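Local coordinates for heavy-metal chelation domain-containing protein (Pyrococcus horikoshii, PDB 3NPG) that is of unknown function, though its family suggests a role in heavy-metal chelation, with a C-terminal domain resembling Rossmann-type nucleotide-binding folds, at residues A[212-226]-A[237-249]. Sequence-based numbering, arbitrary orientation.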
loop_
_atom_site.group_PDB
_atom_site.type_symbol
_atom_site.label_atom_id
_atom_site.label_comp_id
_atom_site.label_asym_id
_atom_site.label_seq_id
_atom_site.Cartn_x
_atom_site.Cartn_y
_atom_site.Cartn_z
ATOM N N VAL A 212 -5.933 -1.233 -30.509
ATOM C CA VAL A 212 -5.526 0.159 -30.222
ATOM C C VAL A 212 -5.789 1.033 -31.449
ATOM O O VAL A 212 -5.358 0.686 -32.556
ATOM C CB VAL A 212 -4.030 0.251 -29.773
ATOM C CG1 VAL A 212 -3.622 1.699 -29.505
ATOM C CG2 VAL A 212 -3.767 -0.619 -28.548
ATOM N N THR A 213 -6.520 2.142 -31.266
ATOM C CA THR A 213 -6.879 3.025 -32.384
ATOM C C THR A 213 -5.998 4.271 -32.446
ATOM O O THR A 213 -5.672 4.738 -33.537
ATOM C CB THR A 213 -8.365 3.377 -32.328
ATOM O OG1 THR A 213 -8.644 4.003 -31.071
ATOM C CG2 THR A 213 -9.267 2.146 -32.526
ATOM N N HIS A 214 -5.628 4.821 -31.277
ATOM C CA HIS A 214 -4.824 6.040 -31.199
ATOM C C HIS A 214 -3.715 5.917 -30.163
ATOM O O HIS A 214 -3.815 5.112 -29.234
ATOM C CB HIS A 214 -5.716 7.255 -30.856
ATOM C CG HIS A 214 -6.754 7.559 -31.889
ATOM N ND1 HIS A 214 -7.939 6.852 -31.949
ATOM C CD2 HIS A 214 -6.777 8.530 -32.830
ATOM C CE1 HIS A 214 -8.619 7.378 -32.955
ATOM N NE2 HIS A 214 -7.966 8.397 -33.505
ATOM N N LEU A 215 -2.682 6.757 -30.297
ATOM C CA LEU A 215 -1.605 6.888 -29.328
ATOM C C LEU A 215 -1.481 8.346 -28.938
ATOM O O LEU A 215 -1.218 9.191 -29.796
ATOM C CB LEU A 215 -0.267 6.377 -29.914
ATOM C CG LEU A 215 -0.007 4.871 -29.789
ATOM C CD1 LEU A 215 1.179 4.457 -30.633
ATOM C CD2 LEU A 215 0.211 4.465 -28.329
ATOM N N ALA A 216 -1.760 8.665 -27.665
ATOM C CA ALA A 216 -1.637 10.032 -27.161
ATOM C C ALA A 216 -0.407 10.154 -26.278
ATOM O O ALA A 216 -0.398 9.658 -25.151
ATOM C CB ALA A 216 -2.878 10.421 -26.389
ATOM N N SER A 217 0.661 10.741 -26.817
ATOM C CA SER A 217 1.919 10.859 -26.099
ATOM C C SER A 217 2.562 12.229 -26.341
ATOM O O SER A 217 1.870 13.169 -26.752
ATOM C CB SER A 217 2.868 9.743 -26.515
ATOM O OG SER A 217 3.948 9.632 -25.607
HETATM N N MSE A 218 3.879 12.354 -26.058
HETATM C CA MSE A 218 4.608 13.611 -26.238
HETATM C C MSE A 218 6.049 13.376 -26.696
HETATM O O MSE A 218 6.683 12.400 -26.285
HETATM C CB MSE A 218 4.581 14.447 -24.949
HETATM C CG MSE A 218 5.265 13.764 -23.761
HETATM SE SE MSE A 218 4.851 14.621 -22.090
HETATM C CE MSE A 218 2.900 14.214 -21.995
ATOM N N LYS A 219 6.572 14.283 -27.533
ATOM C CA LYS A 219 7.945 14.200 -28.015
ATOM C C LYS A 219 8.795 15.278 -27.366
ATOM O O LYS A 219 8.403 16.444 -27.351
ATOM C CB LYS A 219 7.998 14.313 -29.552
ATOM C CG LYS A 219 9.405 14.135 -30.129
ATOM C CD LYS A 219 9.417 14.221 -31.634
ATOM C CE LYS A 219 10.804 14.030 -32.185
ATOM N NZ LYS A 219 10.824 14.131 -33.665
ATOM N N VAL A 220 9.971 14.892 -26.842
ATOM C CA VAL A 220 10.900 15.824 -26.202
ATOM C C VAL A 220 11.499 16.794 -27.240
ATOM O O VAL A 220 12.134 16.355 -28.201
ATOM C CB VAL A 220 12.002 15.074 -25.413
ATOM C CG1 VAL A 220 12.944 16.054 -24.735
ATOM C CG2 VAL A 220 11.393 14.117 -24.391
ATOM N N THR A 221 11.269 18.110 -27.053
ATOM C CA THR A 221 11.781 19.143 -27.965
ATOM C C THR A 221 13.185 19.606 -27.562
ATOM O O THR A 221 13.989 19.940 -28.426
ATOM C CB THR A 221 10.785 20.314 -28.084
ATOM O OG1 THR A 221 10.450 20.792 -26.777
ATOM C CG2 THR A 221 9.527 19.928 -28.830
ATOM N N ASN A 222 13.475 19.627 -26.243
ATOM C CA ASN A 222 14.798 19.978 -25.719
ATOM C C ASN A 222 15.270 18.864 -24.789
ATOM O O ASN A 222 14.807 18.767 -23.651
ATOM C CB ASN A 222 14.755 21.333 -24.977
ATOM C CG ASN A 222 16.122 21.940 -24.702
ATOM O OD1 ASN A 222 17.066 21.266 -24.262
ATOM N ND2 ASN A 222 16.230 23.241 -24.888
ATOM N N ILE A 223 16.138 17.979 -25.301
ATOM C CA ILE A 223 16.638 16.812 -24.559
ATOM C C ILE A 223 17.402 17.216 -23.281
ATOM O O ILE A 223 17.171 16.630 -22.221
ATOM C CB ILE A 223 17.498 15.898 -25.483
ATOM C CG1 ILE A 223 16.762 15.565 -26.826
ATOM C CG2 ILE A 223 17.972 14.643 -24.746
ATOM C CD1 ILE A 223 15.621 14.538 -26.754
ATOM N N GLU A 224 18.310 18.211 -23.387
ATOM C CA GLU A 224 19.131 18.652 -22.254
ATOM C C GLU A 224 18.290 19.206 -21.100
ATOM O O GLU A 224 18.493 18.806 -19.952
ATOM C CB GLU A 224 20.188 19.679 -22.704
ATOM C CG GLU A 224 21.299 19.079 -23.556
ATOM C CD GLU A 224 22.157 18.037 -22.856
ATOM O OE1 GLU A 224 22.513 18.250 -21.674
ATOM O OE2 GLU A 224 22.492 17.017 -23.501
ATOM N N LYS A 225 17.334 20.109 -21.406
ATOM C CA LYS A 225 16.471 20.717 -20.385
ATOM C C LYS A 225 15.509 19.691 -19.762
ATOM O O LYS A 225 15.259 19.742 -18.555
ATOM C CB LYS A 225 15.697 21.910 -20.959
ATOM C CG LYS A 225 16.565 23.130 -21.234
ATOM C CD LYS A 225 15.717 24.380 -21.428
ATOM C CE LYS A 225 16.556 25.597 -21.723
ATOM N NZ LYS A 225 15.734 26.836 -21.753
ATOM N N ALA A 226 14.995 18.742 -20.584
ATOM C CA ALA A 226 14.090 17.688 -20.114
ATOM C C ALA A 226 14.815 16.678 -19.208
ATOM O O ALA A 226 14.233 16.222 -18.228
ATOM C CB ALA A 226 13.456 16.976 -21.292
ATOM N N GLY A 237 8.063 19.919 -15.371
ATOM C CA GLY A 237 9.286 20.488 -15.929
ATOM C C GLY A 237 9.732 19.733 -17.162
ATOM O O GLY A 237 10.211 20.331 -18.130
ATOM N N PHE A 238 9.559 18.406 -17.139
ATOM C CA PHE A 238 9.843 17.534 -18.277
ATOM C C PHE A 238 8.744 17.679 -19.342
ATOM O O PHE A 238 9.032 17.633 -20.538
ATOM C CB PHE A 238 9.958 16.066 -17.802
ATOM C CG PHE A 238 9.734 15.030 -18.877
ATOM C CD1 PHE A 238 10.698 14.792 -19.848
ATOM C CD2 PHE A 238 8.575 14.255 -18.891
ATOM C CE1 PHE A 238 10.496 13.825 -20.835
ATOM C CE2 PHE A 238 8.374 13.286 -19.878
ATOM C CZ PHE A 238 9.334 13.078 -20.844
ATOM N N GLU A 239 7.483 17.853 -18.893
ATOM C CA GLU A 239 6.317 18.006 -19.766
ATOM C C GLU A 239 6.394 19.319 -20.568
ATOM O O GLU A 239 5.996 19.350 -21.734
ATOM C CB GLU A 239 5.026 17.964 -18.924
ATOM C CG GLU A 239 3.769 17.687 -19.725
ATOM C CD GLU A 239 2.518 17.518 -18.883
ATOM O OE1 GLU A 239 2.271 18.375 -18.003
ATOM O OE2 GLU A 239 1.773 16.541 -19.120
ATOM N N SER A 240 6.934 20.394 -19.943
ATOM C CA SER A 240 7.063 21.708 -20.591
ATOM C C SER A 240 8.158 21.717 -21.669
ATOM O O SER A 240 8.177 22.611 -22.517
ATOM C CB SER A 240 7.331 22.795 -19.555
ATOM O OG SER A 240 8.564 22.577 -18.892
ATOM N N GLU A 241 9.066 20.721 -21.640
ATOM C CA GLU A 241 10.142 20.602 -22.634
ATOM C C GLU A 241 9.753 19.598 -23.728
ATOM O O GLU A 241 10.619 19.095 -24.451
ATOM C CB GLU A 241 11.465 20.183 -21.956
ATOM C CG GLU A 241 11.980 21.188 -20.935
ATOM C CD GLU A 241 12.363 22.552 -21.483
ATOM O OE1 GLU A 241 12.612 22.660 -22.707
ATOM O OE2 GLU A 241 12.500 23.494 -20.672
ATOM N N SER A 242 8.444 19.327 -23.860
ATOM C CA SER A 242 7.926 18.372 -24.829
ATOM C C SER A 242 6.688 18.917 -25.527
ATOM O O SER A 242 6.106 19.904 -25.071
ATOM C CB SER A 242 7.590 17.050 -24.142
ATOM O OG SER A 242 8.735 16.478 -23.531
ATOM N N ILE A 243 6.272 18.268 -26.632
ATOM C CA ILE A 243 5.042 18.620 -27.340
ATOM C C ILE A 243 4.086 17.438 -27.369
ATOM O O ILE A 243 4.469 16.346 -27.788
ATOM C CB ILE A 243 5.309 19.205 -28.763
ATOM C CG1 ILE A 243 6.300 18.333 -29.568
ATOM C CG2 ILE A 243 5.780 20.655 -28.680
ATOM C CD1 ILE A 243 5.675 17.549 -30.657
ATOM N N LYS A 244 2.862 17.633 -26.861
ATOM C CA LYS A 244 1.848 16.583 -26.824
ATOM C C LYS A 244 1.296 16.308 -28.221
ATOM O O LYS A 244 1.137 17.232 -29.009
ATOM C CB LYS A 244 0.713 16.962 -25.863
ATOM C CG LYS A 244 1.103 16.885 -24.390
ATOM C CD LYS A 244 -0.040 17.326 -23.482
ATOM C CE LYS A 244 0.354 17.292 -22.028
ATOM N NZ LYS A 244 -0.718 17.835 -21.153
ATOM N N TYR A 245 1.001 15.034 -28.528
ATOM C CA TYR A 245 0.451 14.652 -29.830
ATOM C C TYR A 245 -0.512 13.489 -29.710
ATOM O O TYR A 245 -0.390 12.676 -28.797
ATOM C CB TYR A 245 1.585 14.311 -30.846
ATOM C CG TYR A 245 2.416 13.094 -30.472
ATOM C CD1 TYR A 245 1.997 11.807 -30.808
ATOM C CD2 TYR A 245 3.655 13.234 -29.858
ATOM C CE1 TYR A 245 2.755 10.688 -30.467
ATOM C CE2 TYR A 245 4.433 12.123 -29.532
ATOM C CZ TYR A 245 3.971 10.851 -29.825
ATOM O OH TYR A 245 4.739 9.756 -29.506
ATOM N N VAL A 246 -1.448 13.387 -30.662
ATOM C CA VAL A 246 -2.353 12.254 -30.790
ATOM C C VAL A 246 -2.189 11.688 -32.200
ATOM O O VAL A 246 -2.423 12.404 -33.176
ATOM C CB VAL A 246 -3.833 12.639 -30.499
ATOM C CG1 VAL A 246 -4.767 11.459 -30.769
ATOM C CG2 VAL A 246 -4.002 13.146 -29.067
ATOM N N ILE A 247 -1.712 10.436 -32.313
ATOM C CA ILE A 247 -1.466 9.815 -33.614
ATOM C C ILE A 247 -2.288 8.531 -33.803
ATOM O O ILE A 247 -2.453 7.766 -32.863
ATOM C CB ILE A 247 0.070 9.609 -33.866
ATOM C CG1 ILE A 247 0.354 9.180 -35.327
ATOM C CG2 ILE A 247 0.703 8.633 -32.837
ATOM C CD1 ILE A 247 1.738 9.537 -35.831
ATOM N N GLU A 248 -2.858 8.339 -35.004
ATOM C CA GLU A 248 -3.643 7.142 -35.316
ATOM C C GLU A 248 -2.735 5.934 -35.527
ATOM O O GLU A 248 -1.593 6.089 -35.973
ATOM C CB GLU A 248 -4.506 7.370 -36.561
ATOM C CG GLU A 248 -5.816 8.071 -36.279
ATOM C CD GLU A 248 -6.730 8.183 -37.485
ATOM O OE1 GLU A 248 -6.991 9.324 -37.925
ATOM O OE2 GLU A 248 -7.166 7.129 -38.003
ATOM N N VAL A 249 -3.254 4.725 -35.240
ATOM C CA VAL A 249 -2.516 3.472 -35.442
ATOM C C VAL A 249 -3.087 2.707 -36.652
ATOM O O VAL A 249 -4.318 2.492 -36.697
ATOM C CB VAL A 249 -2.511 2.597 -34.160
ATOM C CG1 VAL A 249 -1.900 1.225 -34.435
ATOM C CG2 VAL A 249 -1.778 3.300 -33.018
ATOM O OXT VAL A 249 -2.303 2.353 -37.560
#
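The ring of Tyr245 folds back across strand 214-220 and lies against the backbone of its own pairing partner, Ser217. With CG set between the backbone N and carbonyl carbon (chi1 65°), one ring face covers Ser217 O, while Lys219 N sits in plane at the ring edge. The OH passes Ser217 CB at 3.5 Å and makes a weak hydrogen bond to Gln94. A leucine at this position would probably leave the backbone at Ser217 and Lys219 less well covered and Gln94 without that hydroxyl.

Beneath the ring, strands 214-220 and 242-248 pair antiparallel. Tyr245 N donates to Ser217 O at 2.7 Å, and Lys219 N to Ile243 O at 3.0 Å. On the other face of the sheet, SE of selenomethionine Met218 lies obliquely beside the Phe238 ring, a Met-aromatic contact 5.2 Å from the centroid, and the bend at chi3 (66°) turns CE alongside Lys244 CE. Lys244 NZ forms a salt bridge with Glu239 OE2 at 3.5 Å. Phe238 CE1 meets Val220 CG2 at 3.7 Å, and Ala226 CB lies at the ring edge.

Where strand 214-220 ends and strand 242-248 begins, Glu241 O takes Thr221 N at 2.9 Å plus weak bonds from Thr221 OG1 and Asn222 N. Strand 242-248 runs antiparallel at the margin of a sheet whose other strands are parallel: backbone bonds set its register, Met218 and Val220 pack strand 214-220 on Phe238 of helix 235-239, and polar links, Ser242 OG to Phe238 O and Lys244 to Glu239, tie the edge strand back to that helix.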